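Local coordinates for minor capsid protein VP1 (Human bocavirus 4, PDB 5US9) that self-assembles, in sixty copies, into the T=1 icosahedral capsid of the virus, its longest form also carrying a phospholipase A2-like region, at residues H198-M203 with E325-D330; R251-P256 with N536-L541. All coordinates share one frame; numbering follows the deposited sequence.

Contact 1 (H198-M203 with E325-D330)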
loop_
_atom_site.group_PDB
_atom_site.type_symbol
_atom_site.label_atom_id
_atom_site.label_comp_id
_atom_site.label_asym_id
_atom_site.label_seq_id
_atom_site.Cartn_x
_atom_site.Cartn_y
_atom_site.Cartn_z
ATOM N N HIS A 198 56.825 71.816 -74.077
ATOM C CA HIS A 198 57.384 71.632 -75.412
ATOM C C HIS A 198 58.812 72.141 -75.490
ATOM O O HIS A 198 59.722 71.405 -75.887
ATOM C CB HIS A 198 56.535 72.327 -76.460
ATOM C CG HIS A 198 57.103 72.210 -77.834
ATOM N ND1 HIS A 198 57.282 70.996 -78.458
ATOM C CD2 HIS A 198 57.569 73.147 -78.691
ATOM C CE1 HIS A 198 57.815 71.192 -79.650
ATOM N NE2 HIS A 198 57.999 72.489 -79.817
ATOM N N GLU A 199 59.031 73.400 -75.128
ATOM C CA GLU A 199 60.392 73.826 -74.877
ATOM C C GLU A 199 60.937 72.989 -73.731
ATOM O O GLU A 199 60.174 72.424 -72.947
ATOM C CB GLU A 199 60.437 75.318 -74.550
ATOM C CG GLU A 199 61.833 75.857 -74.331
ATOM C CD GLU A 199 62.678 75.796 -75.582
ATOM O OE1 GLU A 199 62.103 75.710 -76.684
ATOM O OE2 GLU A 199 63.918 75.800 -75.460
ATOM N N LEU A 200 62.264 72.883 -73.636
ATOM C CA LEU A 200 62.861 71.913 -72.720
ATOM C C LEU A 200 62.491 70.495 -73.143
ATOM O O LEU A 200 61.577 69.892 -72.579
ATOM C CB LEU A 200 62.439 72.172 -71.273
ATOM C CG LEU A 200 63.106 73.217 -70.394
ATOM C CD1 LEU A 200 62.962 74.611 -70.965
ATOM C CD2 LEU A 200 62.397 73.133 -69.075
ATOM N N ALA A 201 63.258 69.952 -74.105
ATOM C CA ALA A 201 62.940 68.848 -75.020
ATOM C C ALA A 201 62.551 69.283 -76.427
ATOM O O ALA A 201 62.140 68.439 -77.227
ATOM C CB ALA A 201 61.822 67.943 -74.493
ATOM N N GLU A 202 62.637 70.571 -76.744
ATOM C CA GLU A 202 62.359 71.004 -78.118
ATOM C C GLU A 202 63.054 70.186 -79.240
ATOM O O GLU A 202 62.399 69.910 -80.243
ATOM C CB GLU A 202 62.692 72.489 -78.315
ATOM C CG GLU A 202 62.345 72.954 -79.732
ATOM C CD GLU A 202 62.592 74.425 -79.988
ATOM O OE1 GLU A 202 63.052 75.129 -79.074
ATOM O OE2 GLU A 202 62.325 74.879 -81.119
ATOM N N MET A 203 64.336 69.809 -79.156
ATOM C CA MET A 203 65.352 70.273 -78.218
ATOM C C MET A 203 66.499 70.837 -79.051
ATOM O O MET A 203 66.636 70.491 -80.223
ATOM C CB MET A 203 65.839 69.132 -77.328
ATOM C CG MET A 203 66.618 68.068 -78.069
ATOM S SD MET A 203 66.846 66.572 -77.096
ATOM C CE MET A 203 65.310 65.721 -77.442
ATOM N N GLU A 325 68.602 73.816 -64.655
ATOM C CA GLU A 325 69.845 74.564 -64.511
ATOM C C GLU A 325 70.510 74.808 -65.862
ATOM O O GLU A 325 70.997 75.912 -66.132
ATOM C CB GLU A 325 70.780 73.837 -63.540
ATOM C CG GLU A 325 72.022 74.624 -63.132
ATOM C CD GLU A 325 73.192 74.447 -64.078
ATOM O OE1 GLU A 325 73.300 73.373 -64.704
ATOM O OE2 GLU A 325 74.001 75.390 -64.196
ATOM N N ASN A 326 70.531 73.800 -66.731
ATOM C CA ASN A 326 71.072 74.034 -68.065
ATOM C C ASN A 326 69.967 74.153 -69.101
ATOM O O ASN A 326 69.599 75.260 -69.509
ATOM C CB ASN A 326 72.020 72.906 -68.466
ATOM C CG ASN A 326 73.258 72.850 -67.606
ATOM O OD1 ASN A 326 73.615 71.797 -67.081
ATOM N ND2 ASN A 326 73.926 73.985 -67.462
ATOM N N ALA A 327 69.432 73.015 -69.511
ATOM C CA ALA A 327 68.396 72.892 -70.537
ATOM C C ALA A 327 68.811 73.714 -71.756
ATOM O O ALA A 327 69.996 73.802 -72.095
ATOM C CB ALA A 327 67.057 73.275 -69.941
ATOM N N SER A 328 67.830 74.323 -72.411
ATOM C CA SER A 328 68.024 75.434 -73.327
ATOM C C SER A 328 66.668 76.097 -73.481
ATOM O O SER A 328 65.629 75.465 -73.280
ATOM C CB SER A 328 68.582 74.979 -74.674
ATOM O OG SER A 328 67.683 74.096 -75.310
ATOM N N ILE A 329 66.676 77.372 -73.851
ATOM C CA ILE A 329 65.434 78.130 -73.896
ATOM C C ILE A 329 65.472 79.064 -75.095
ATOM O O ILE A 329 66.481 79.719 -75.368
ATOM C CB ILE A 329 65.180 78.906 -72.580
ATOM C CG1 ILE A 329 64.972 77.947 -71.408
ATOM C CG2 ILE A 329 63.948 79.759 -72.696
ATOM C CD1 ILE A 329 66.201 77.737 -70.560
ATOM N N ASP A 330 64.353 79.122 -75.804
ATOM C CA ASP A 330 64.156 80.037 -76.917
ATOM C C ASP A 330 63.823 81.413 -76.345
ATOM O O ASP A 330 64.053 81.671 -75.161
ATOM C CB ASP A 330 63.058 79.502 -77.841
ATOM C CG ASP A 330 61.721 79.337 -77.131
ATOM O OD1 ASP A 330 61.676 79.476 -75.889
ATOM O OD2 ASP A 330 60.710 79.078 -77.816
#

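Contact 2 (R251-P256 with N536-L541)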
loop_
_atom_site.group_PDB
_atom_site.type_symbol
_atom_site.label_atom_id
_atom_site.label_comp_id
_atom_site.label_asym_id
_atom_site.label_seq_id
_atom_site.Cartn_x
_atom_site.Cartn_y
_atom_site.Cartn_z
ATOM N N ARG A 251 28.643 88.085 -45.394
ATOM C CA ARG A 251 29.224 89.387 -45.653
ATOM C C ARG A 251 29.702 89.984 -44.346
ATOM O O ARG A 251 28.971 89.976 -43.351
ATOM C CB ARG A 251 28.211 90.312 -46.318
ATOM C CG ARG A 251 28.756 91.675 -46.602
ATOM C CD ARG A 251 27.719 92.560 -47.226
ATOM N NE ARG A 251 28.258 93.894 -47.449
ATOM C CZ ARG A 251 28.257 94.854 -46.534
ATOM N NH1 ARG A 251 27.739 94.625 -45.339
ATOM N NH2 ARG A 251 28.772 96.041 -46.816
ATOM N N ALA A 252 30.925 90.489 -44.346
ATOM C CA ALA A 252 31.441 91.230 -43.211
ATOM C C ALA A 252 31.125 92.700 -43.423
ATOM O O ALA A 252 31.574 93.301 -44.404
ATOM C CB ALA A 252 32.941 91.016 -43.058
ATOM N N TYR A 253 30.340 93.270 -42.518
ATOM C CA TYR A 253 29.958 94.665 -42.634
ATOM C C TYR A 253 31.071 95.615 -42.223
ATOM O O TYR A 253 30.984 96.809 -42.525
ATOM C CB TYR A 253 28.696 94.913 -41.812
ATOM C CG TYR A 253 28.839 94.599 -40.349
ATOM C CD1 TYR A 253 29.196 95.579 -39.447
ATOM C CD2 TYR A 253 28.625 93.321 -39.871
ATOM C CE1 TYR A 253 29.330 95.305 -38.117
ATOM C CE2 TYR A 253 28.761 93.036 -38.538
ATOM C CZ TYR A 253 29.114 94.033 -37.666
ATOM O OH TYR A 253 29.254 93.763 -36.333
ATOM N N ILE A 254 32.114 95.116 -41.567
ATOM C CA ILE A 254 33.275 95.928 -41.202
ATOM C C ILE A 254 34.539 95.117 -41.420
ATOM O O ILE A 254 34.507 93.880 -41.428
ATOM C CB ILE A 254 33.206 96.402 -39.739
ATOM C CG1 ILE A 254 33.038 95.198 -38.814
ATOM C CG2 ILE A 254 32.112 97.421 -39.550
ATOM C CD1 ILE A 254 33.128 95.544 -37.367
ATOM N N PRO A 255 35.670 95.788 -41.614
ATOM C CA PRO A 255 36.944 95.094 -41.632
ATOM C C PRO A 255 37.179 94.391 -40.310
ATOM O O PRO A 255 36.608 94.783 -39.282
ATOM C CB PRO A 255 37.957 96.224 -41.839
ATOM C CG PRO A 255 37.201 97.262 -42.537
ATOM C CD PRO A 255 35.817 97.207 -41.977
ATOM N N PRO A 256 38.003 93.346 -40.290
ATOM C CA PRO A 256 38.268 92.670 -39.016
ATOM C C PRO A 256 39.005 93.541 -38.025
ATOM O O PRO A 256 38.852 93.347 -36.814
ATOM C CB PRO A 256 39.103 91.454 -39.435
ATOM C CG PRO A 256 39.743 91.872 -40.699
ATOM C CD PRO A 256 38.736 92.726 -41.400
ATOM N N ASN A 536 25.471 89.031 -49.777
ATOM C CA ASN A 536 24.224 89.083 -49.036
ATOM C C ASN A 536 24.430 88.645 -47.599
ATOM O O ASN A 536 25.544 88.350 -47.165
ATOM C CB ASN A 536 23.143 88.195 -49.642
ATOM C CG ASN A 536 22.631 88.716 -50.947
ATOM O OD1 ASN A 536 22.797 89.888 -51.271
ATOM N ND2 ASN A 536 21.974 87.854 -51.699
ATOM N N ILE A 537 23.315 88.584 -46.885
ATOM C CA ILE A 537 23.243 88.287 -45.463
ATOM C C ILE A 537 24.175 89.245 -44.728
ATOM O O ILE A 537 24.411 90.364 -45.191
ATOM C CB ILE A 537 23.602 86.810 -45.219
ATOM C CG1 ILE A 537 22.802 85.939 -46.174
ATOM C CG2 ILE A 537 23.161 86.350 -43.849
ATOM C CD1 ILE A 537 23.207 84.507 -46.163
ATOM N N ASN A 538 24.733 88.803 -43.608
ATOM C CA ASN A 538 25.765 89.500 -42.856
ATOM C C ASN A 538 26.385 88.491 -41.912
ATOM O O ASN A 538 25.781 87.453 -41.632
ATOM C CB ASN A 538 25.232 90.687 -42.048
ATOM C CG ASN A 538 24.968 91.909 -42.894
ATOM O OD1 ASN A 538 25.893 92.594 -43.323
ATOM N ND2 ASN A 538 23.701 92.209 -43.114
ATOM N N LYS A 539 27.564 88.798 -41.400
ATOM C CA LYS A 539 28.130 88.021 -40.314
ATOM C C LYS A 539 28.841 88.956 -39.354
ATOM O O LYS A 539 29.605 89.828 -39.776
ATOM C CB LYS A 539 29.086 86.945 -40.832
ATOM C CG LYS A 539 30.301 87.462 -41.561
ATOM C CD LYS A 539 31.162 86.316 -42.032
ATOM C CE LYS A 539 32.355 86.815 -42.810
ATOM N NZ LYS A 539 33.171 85.688 -43.332
ATOM N N VAL A 540 28.562 88.793 -38.064
ATOM C CA VAL A 540 29.427 89.395 -37.069
ATOM C C VAL A 540 30.755 88.662 -37.094
ATOM O O VAL A 540 30.810 87.428 -37.016
ATOM C CB VAL A 540 28.772 89.360 -35.680
ATOM C CG1 VAL A 540 27.603 90.302 -35.643
ATOM C CG2 VAL A 540 28.294 87.962 -35.360
ATOM N N LEU A 541 31.834 89.411 -37.252
ATOM C CA LEU A 541 33.144 88.793 -37.314
ATOM C C LEU A 541 33.574 88.327 -35.928
ATOM O O LEU A 541 34.657 88.644 -35.454
ATOM C CB LEU A 541 34.168 89.760 -37.898
ATOM C CG LEU A 541 33.932 90.169 -39.348
ATOM C CD1 LEU A 541 34.977 91.168 -39.789
ATOM C CD2 LEU A 541 33.950 88.954 -40.240
ATOM O OXT LEU A 541 32.850 87.619 -35.229
#

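Contact 1 (H198-M203 with E325-D330)
Glu-199 and Asp-330 meet carboxylate over carboxylate: the two planes lie within 10° of parallel, and the side chains run past one another in opposite directions. The overlap is offset, with OE1 of Glu-199 at 3.8 Å from OD2 of Asp-330 and CG of Glu-199 at 3.9 Å from OD1 of Asp-330. CB of Glu-199 already faces 325-330; chi1 (-178°) sets CG anti to the backbone N, and a bend at chi2 (65°) then lays the carboxylate over that of Asp-330. Two acidic groups are thus stacked, with Glu-202 and Glu-204 adding further acids nearby, so the group as a whole would be expected to raise the affinity of its members for protons.

Beside this acidic pair, Leu-200 makes the apolar half of the contact. CG of Leu-200 approaches CB of Ala-327 at 4.0 Å, while its CD1 reaches CG1 of Ile-329 at 3.9 Å; Leu-200 and Ile-329 lie alongside each other and point the same way. The same CD1 is 3.6 Å from the backbone O of Ser-328, whose hydroxyl makes a weak hydrogen bond to Glu-210.

No helix or regular strand takes part. Segment 198-203 belongs to the loop joining strands 186-192 and 228-230. Segment 325-330 lies in the long insertion between strands 236-248 and 447-450, the G and H strands of the jelly roll. The contact is centred about 30 Å from the centre of the chain, where His-198 and Met-203 also pack on Leu-509 and Ile-503 of a second subunit.

Contact 2 (R251-P256 with N536-L541)
Arg-251 and Asn-538 sit where the two segments come nearest, with CA atoms 4.4 Å apart, and the polar contacts gather there. The backbone N of Lys-539 donates to O of Arg-251 at 2.7 Å, and that carbonyl also receives a CA-H...O contact from Asn-538. The side chains of Arg-251 and Asn-538 lie side by side, pointing the same way. Fully extended from CG to NE, the Arg-251 side chain brings NH1 to OD1 of Asn-538 for a weak bond of 3.4 Å. The oxygen lies at the guanidinium edge, in its plane, although the amide itself is turned 85° to it. NH2 is held separately by the carbonyl of Leu-377.

These segments follow two strands of the jelly roll: 251-256 opens the long loop after strand 236-248 (G), and 536-541 ends the tail after strand 470-484 (I). The contact joins the C-terminus to the first part of the G-H insertion, beside Met-379, which shares a backbone hydrogen bond with Ala-252.

Apolar contacts take over toward the terminus. Leu-541 points its branched end into 251-256: CD2 packs on CB of Ala-252 at 3.6 Å, while CD1 lies over the Ile-254 to Pro-256 backbone, 3.7 Å from CA of Pro-256. The Tyr-253 ring runs alongside Val-540, with CE2 of Tyr-253 4.1 Å from CG1 of Val-540 and the alpha carbon of Val-540 at its edge.

Ionic contacts lead out of the chain. OXT of Leu-541 forms salt bridges with Lys-421 and Arg-424 of a neighbouring subunit, whose Pro-195 packs against Tyr-253 and Ile-254.

Contact 2 is buried, nearly all of its touching residues being shielded within the assembly; contact 1 is only partly buried, lies farther from the chain centre and covers about half the area (250 against 477 Å²). Their centres are about 50 Å apart and they do not touch, yet both draw on the G-H insertion: 251-256 is its beginning and 325-330 lies deep within it. Their other partners differ, a loop leading to strand 228-230 in contact 1 and the C-terminal tail in contact 2. Contact 1 sets stacked acids beside a small apolar patch; contact 2 combines a backbone bond with apolar packing, and the terminal carboxylate reaches on to another subunit.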